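Side-chain contacts in iron-containing alcohol dehydrogenase (Ralstonia eutropha, PDB 3JZD), which probably reduces maleylacetate to 3-oxoadipate with NADH or NADPH, as a homodimeric enzyme of the iron-containing alcohol dehydrogenase family: residues L183-R186 with D187-P190; R345-L348 with Q349-E353. All coordinates share one frame; numbering follows the deposited sequence.

Contact 1 (L183-R186 with D187-P190); sequences LYAR and DANP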
ATOM      1  N   LEU A 183      11.653   1.941  -9.057  1.00 13.46           N
ATOM      2  CA  LEU A 183      11.082   1.422 -10.281  1.00 14.59           C
ATOM      3  C   LEU A 183      11.991   0.409 -10.957  1.00 15.34           C
ATOM      4  O   LEU A 183      11.526  -0.355 -11.762  1.00 15.34           O
ATOM      5  CB  LEU A 183      10.710   2.570 -11.229  1.00 13.19           C
ATOM      6  CG  LEU A 183       9.498   3.374 -10.802  1.00 16.32           C
ATOM      7  CD1 LEU A 183       9.462   4.752 -11.494  1.00 10.95           C
ATOM      8  CD2 LEU A 183       8.242   2.550 -11.092  1.00 11.73           C
ATOM      9  N   TYR A 184      13.305   0.457 -10.733  1.00 14.87           N
ATOM     10  CA  TYR A 184      14.165  -0.531 -11.357  1.00 14.20           C
ATOM     11  C   TYR A 184      14.883  -1.448 -10.382  1.00 13.88           C
ATOM     12  O   TYR A 184      15.845  -2.108 -10.731  1.00 14.82           O
ATOM     13  CB  TYR A 184      15.122   0.123 -12.333  1.00 15.13           C
ATOM     14  CG  TYR A 184      16.058   1.199 -11.831  1.00 14.20           C
ATOM     15  CD1 TYR A 184      17.161   0.881 -11.058  1.00 18.64           C
ATOM     16  CD2 TYR A 184      15.926   2.529 -12.261  1.00 14.77           C
ATOM     17  CE1 TYR A 184      18.063   1.872 -10.669  1.00 16.12           C
ATOM     18  CE2 TYR A 184      16.835   3.510 -11.882  1.00 18.02           C
ATOM     19  CZ  TYR A 184      17.893   3.169 -11.100  1.00 17.88           C
ATOM     20  OH  TYR A 184      18.804   4.112 -10.746  1.00 10.99           O
ATOM     21  N   ALA A 185      14.359  -1.523  -9.167  1.00 14.74           N
ATOM     22  CA  ALA A 185      14.951  -2.324  -8.128  1.00 14.90           C
ATOM     23  C   ALA A 185      14.999  -3.758  -8.568  1.00 15.66           C
ATOM     24  O   ALA A 185      14.139  -4.227  -9.283  1.00 13.29           O
ATOM     25  CB  ALA A 185      14.138  -2.243  -6.853  1.00 16.58           C
ATOM     26  N   ARG A 186      16.005  -4.463  -8.093  1.00 15.95           N
ATOM     27  CA  ARG A 186      16.106  -5.857  -8.400  1.00 17.14           C
ATOM     28  C   ARG A 186      14.880  -6.577  -7.877  1.00 16.01           C
ATOM     29  O   ARG A 186      14.444  -7.545  -8.462  1.00 15.83           O
ATOM     30  CB  ARG A 186      17.353  -6.393  -7.742  1.00 17.18           C
ATOM     31  CG  ARG A 186      17.685  -7.776  -8.102  1.00 21.64           C
ATOM     32  CD  ARG A 186      18.807  -8.192  -7.210  1.00 28.33           C
ATOM     33  NE  ARG A 186      19.338  -9.458  -7.652  1.00 36.44           N
ATOM     34  CZ  ARG A 186      20.439  -9.997  -7.152  1.00 44.14           C
ATOM     35  NH1 ARG A 186      21.103  -9.375  -6.173  1.00 41.62           N
ATOM     36  NH2 ARG A 186      20.874 -11.159  -7.632  1.00 47.74           N
ATOM     37  N   ASP A 187      14.317  -6.085  -6.777  1.00 15.96           N
ATOM     38  CA  ASP A 187      13.124  -6.681  -6.141  1.00 16.86           C
ATOM     39  C   ASP A 187      11.880  -5.802  -6.308  1.00 16.80           C
ATOM     40  O   ASP A 187      10.967  -5.768  -5.470  1.00 16.33           O
ATOM     41  CB  ASP A 187      13.396  -7.004  -4.660  1.00 18.73           C
ATOM     42  CG  ASP A 187      13.818  -5.786  -3.841  1.00 19.36           C
ATOM     43  OD1 ASP A 187      14.264  -4.762  -4.422  1.00 18.18           O
ATOM     44  OD2 ASP A 187      13.703  -5.865  -2.597  1.00 24.28           O
ATOM     45  N   ALA A 188      11.853  -5.101  -7.430  1.00 14.03           N
ATOM     46  CA  ALA A 188      10.735  -4.287  -7.808  1.00 15.09           C
ATOM     47  C   ALA A 188       9.475  -5.123  -7.797  1.00 16.08           C
ATOM     48  O   ALA A 188       9.518  -6.319  -8.102  1.00 16.38           O
ATOM     49  CB  ALA A 188      10.962  -3.745  -9.224  1.00 14.48           C
ATOM     50  N   ASN A 189       8.362  -4.527  -7.370  1.00 16.04           N
ATOM     51  CA  ASN A 189       7.072  -5.185  -7.528  1.00 16.55           C
ATOM     52  C   ASN A 189       6.008  -4.144  -7.980  1.00 16.41           C
ATOM     53  O   ASN A 189       6.207  -2.919  -7.826  1.00 12.62           O
ATOM     54  CB  ASN A 189       6.684  -5.974  -6.275  1.00 17.63           C
ATOM     55  CG  ASN A 189       6.265  -5.098  -5.147  1.00 19.45           C
ATOM     56  OD1 ASN A 189       5.294  -4.354  -5.269  1.00 19.81           O
ATOM     57  ND2 ASN A 189       6.978  -5.188  -4.019  1.00 11.69           N
ATOM     58  N   PRO A 190       4.867  -4.626  -8.545  1.00 16.75           N
ATOM     59  CA  PRO A 190       3.843  -3.729  -9.120  1.00 15.75           C
ATOM     60  C   PRO A 190       3.214  -2.745  -8.167  1.00 15.72           C
ATOM     61  O   PRO A 190       2.807  -1.644  -8.566  1.00 14.18           O
ATOM     62  CB  PRO A 190       2.792  -4.695  -9.672  1.00 17.89           C
ATOM     63  CG  PRO A 190       3.540  -6.001  -9.850  1.00 19.46           C
ATOM     64  CD  PRO A 190       4.602  -6.044  -8.820  1.00 14.37           C
TER

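Contact 2 (R345-L348 with Q349-E353); sequences RALL and QAAYE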
ATOM      1  N   ARG A 345      33.606   7.690 -13.256  1.00 14.69           N
ATOM      2  CA  ARG A 345      34.397   8.905 -13.176  1.00 15.82           C
ATOM      3  C   ARG A 345      33.805  10.007 -14.081  1.00 16.15           C
ATOM      4  O   ARG A 345      33.843  11.176 -13.729  1.00 17.27           O
ATOM      5  CB  ARG A 345      35.852   8.636 -13.554  1.00 15.36           C
ATOM      6  CG  ARG A 345      36.688   9.916 -13.502  1.00 14.80           C
ATOM      7  CD  ARG A 345      36.766  10.427 -12.076  1.00 15.68           C
ATOM      8  NE  ARG A 345      37.622  11.590 -11.971  1.00 17.49           N
ATOM      9  CZ  ARG A 345      37.238  12.823 -12.289  1.00 19.17           C
ATOM     10  NH1 ARG A 345      36.013  13.053 -12.783  1.00 18.30           N
ATOM     11  NH2 ARG A 345      38.083  13.830 -12.148  1.00 20.23           N
ATOM     12  N   ALA A 346      33.269   9.630 -15.240  1.00 15.32           N
ATOM     13  CA  ALA A 346      32.631  10.589 -16.167  1.00 15.54           C
ATOM     14  C   ALA A 346      31.272  11.089 -15.594  1.00 15.13           C
ATOM     15  O   ALA A 346      30.899  12.254 -15.788  1.00 15.32           O
ATOM     16  CB  ALA A 346      32.419   9.928 -17.576  1.00 13.16           C
ATOM     17  N   LEU A 347      30.552  10.201 -14.890  1.00 13.50           N
ATOM     18  CA  LEU A 347      29.299  10.579 -14.229  1.00 12.78           C
ATOM     19  C   LEU A 347      29.643  11.662 -13.236  1.00 12.52           C
ATOM     20  O   LEU A 347      29.017  12.696 -13.205  1.00 12.49           O
ATOM     21  CB  LEU A 347      28.682   9.387 -13.474  1.00 12.61           C
ATOM     22  CG  LEU A 347      27.406   9.552 -12.618  1.00 14.48           C
ATOM     23  CD1 LEU A 347      26.819   8.169 -12.242  1.00 15.66           C
ATOM     24  CD2 LEU A 347      27.662  10.455 -11.321  1.00 12.67           C
ATOM     25  N   LEU A 348      30.657  11.410 -12.432  1.00 12.37           N
ATOM     26  CA  LEU A 348      31.084  12.355 -11.403  1.00 13.63           C
ATOM     27  C   LEU A 348      31.533  13.710 -11.952  1.00 14.80           C
ATOM     28  O   LEU A 348      31.282  14.750 -11.332  1.00 13.31           O
ATOM     29  CB  LEU A 348      32.211  11.719 -10.591  1.00 14.12           C
ATOM     30  CG  LEU A 348      31.779  10.654  -9.589  1.00 13.73           C
ATOM     31  CD1 LEU A 348      32.958   9.887  -9.068  1.00 14.20           C
ATOM     32  CD2 LEU A 348      31.031  11.321  -8.458  1.00  9.32           C
ATOM     33  N   GLN A 349      32.202  13.707 -13.109  1.00 16.35           N
ATOM     34  CA  GLN A 349      32.695  14.938 -13.696  1.00 15.25           C
ATOM     35  C   GLN A 349      31.484  15.785 -14.151  1.00 17.39           C
ATOM     36  O   GLN A 349      31.446  17.003 -13.946  1.00 18.71           O
ATOM     37  CB  GLN A 349      33.585  14.656 -14.898  1.00 15.31           C
ATOM     38  CG  GLN A 349      34.254  15.898 -15.467  1.00 18.44           C
ATOM     39  CD  GLN A 349      35.268  16.471 -14.495  1.00 19.89           C
ATOM     40  OE1 GLN A 349      35.926  15.723 -13.768  1.00 15.59           O
ATOM     41  NE2 GLN A 349      35.403  17.775 -14.476  1.00 17.37           N
ATOM     42  N   ALA A 350      30.526  15.130 -14.807  1.00 15.62           N
ATOM     43  CA  ALA A 350      29.303  15.792 -15.284  1.00 16.15           C
ATOM     44  C   ALA A 350      28.461  16.359 -14.123  1.00 13.92           C
ATOM     45  O   ALA A 350      27.908  17.444 -14.223  1.00 17.23           O
ATOM     46  CB  ALA A 350      28.451  14.814 -16.160  1.00 13.62           C
ATOM     47  N   ALA A 351      28.370  15.610 -13.047  1.00 12.73           N
ATOM     48  CA  ALA A 351      27.674  16.045 -11.828  1.00 13.85           C
ATOM     49  C   ALA A 351      28.411  17.251 -11.210  1.00 13.62           C
ATOM     50  O   ALA A 351      27.765  18.232 -10.772  1.00 13.73           O
ATOM     51  CB  ALA A 351      27.599  14.890 -10.794  1.00 13.80           C
ATOM     52  N   TYR A 352      29.750  17.188 -11.218  1.00 14.21           N
ATOM     53  CA  TYR A 352      30.606  18.276 -10.686  1.00 14.26           C
ATOM     54  C   TYR A 352      30.327  19.579 -11.418  1.00 13.71           C
ATOM     55  O   TYR A 352      30.127  20.630 -10.812  1.00 14.94           O
ATOM     56  CB  TYR A 352      32.111  17.950 -10.783  1.00 13.13           C
ATOM     57  CG  TYR A 352      32.967  19.101 -10.317  1.00 15.31           C
ATOM     58  CD1 TYR A 352      33.133  19.355  -8.976  1.00 19.87           C
ATOM     59  CD2 TYR A 352      33.515  19.993 -11.218  1.00 16.67           C
ATOM     60  CE1 TYR A 352      33.852  20.434  -8.538  1.00 19.80           C
ATOM     61  CE2 TYR A 352      34.250  21.079 -10.779  1.00 18.22           C
ATOM     62  CZ  TYR A 352      34.409  21.287  -9.448  1.00 17.65           C
ATOM     63  OH  TYR A 352      35.139  22.349  -9.001  1.00 24.62           O
ATOM     64  N   GLU A 353      30.280  19.470 -12.727  1.00 15.21           N
ATOM     65  CA  GLU A 353      30.131  20.605 -13.601  1.00 17.45           C
ATOM     66  C   GLU A 353      28.700  21.041 -13.801  1.00 16.68           C
ATOM     67  O   GLU A 353      28.479  22.140 -14.198  1.00 19.73           O
ATOM     68  CB  GLU A 353      30.779  20.302 -14.954  1.00 17.84           C
ATOM     69  CG  GLU A 353      32.329  20.274 -14.885  1.00 20.77           C
ATOM     70  CD  GLU A 353      32.980  19.743 -16.148  1.00 30.10           C
ATOM     71  OE1 GLU A 353      32.250  19.395 -17.096  1.00 42.76           O
ATOM     72  OE2 GLU A 353      34.230  19.630 -16.197  1.00 38.26           O
TER

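Contact 1 (L183-R186 with D187-P190)
A185 and A188 are joined by one backbone hydrogen bond, from A188 N to A185 O (3.1 Å), with an angle of 152° at the hydrogen. The bond is bent at the acceptor: the donor stands well above the carbonyl plane of A185, 73° out of it. This is the closing bond of a type I beta turn whose corner residues are R186 and D187, and it reverses the chain in the link between helix 165-182 and helix 190-212 of the C-terminal, all-helical part of the fold. N189, next in the chain, is the N-cap of the second helix: its OD1 accepts a hydrogen bond from M192 N and a weak one from V191 N.

Apolar contact is slight: the methyl groups of A185 and A188 lie 4.2 Å apart, CB to CB. The turn also brings A188 CB into van der Waals contact with A185 O, at 3.2 Å.

The corner residues R186 and D187 both carry charged side chains. With chi1 at 58°, the D187 carboxylate is turned in over its own backbone, which sets D187 OD1 3.5 Å from A185 CB. That same oxygen accepts a hydrogen bond from G238 N, tying the corner to the loop after helix 217-236. R186, by contrast, runs out fully extended from CG to NE, and its side chain touches W334.

Contact 2 (R345-L348 with Q349-E353)
Between R345-L348 and Q349-E353 the backbone is continuous alpha helix, part of helix 341-353, and four successive i to i+4 hydrogen bonds cross from one segment to the other. They run from Q349 N to R345 O, A350 N to A346 O, A351 N to L347 O and Y352 N to L348 O; the last measures 2.9 Å. The bond to L347 O lies nearly in line with its carbonyl, whereas the other three donors are tilted from the carbonyl plane.

On one flank of the helix R345 and Q349 form an i to i+4 pair. Both side chains start anti to the backbone N and then bend at chi2 in the same sense, which brings their flat ends together. R345 NH1 donates to Q349 OE1 at 2.8 Å, in the amide carbonyl plane and on a lone pair; R345 NH2 adds a weak bond to Q349 OE1 at 3.3 Å. The guanidinium and amide planes are nearly coplanar, 25° apart, and OE1 lies at the guanidinium edge, near its plane. At the other end of the amide, Q349 NE2 gives a nearly straight bond (165°) to E353 OE2, 2.8 Å away, arriving from above the carboxylate plane.

L347 packs loosely on A351, CD2 to CB 4.5 Å, on the side facing helix 257-272.

R345 NE is salt-bridged to D322, and Q349 NE2 also bonds E318. The Q349 amide thus bridges R345 and an acidic pair, accepting at OE1 and donating at NE2, and the bonds at both ends are consistent with its modelled orientation. The NE2 donor would be expected to stabilise the carboxylates of E353 and E318, while D322 balances the charge of R345.

How the contacts relate
Contact 1 comes first along the chain: its turn closes the short link after helix 165-182 and delivers the chain into helix 190-212, beside strand 8-19 and, through P190, against Y225 of the second subunit. Several helices later, contact 2 lies within helix 341-353, near the C terminus, where it closes no loop but binds successive turns and packs against helices 241-253, 257-272 and 321-328. The two are in series, neither nested nor crossed. The centres of contact 1 and contact 2 are 27 Å apart, and the nearest atoms of contacts 1 and 2 about 9 Å, without touching. Helix 257-272 lies between them in sequence: its last residue, N272, bonds Y184 of contact 1, while H267 and Y271 meet contact 2.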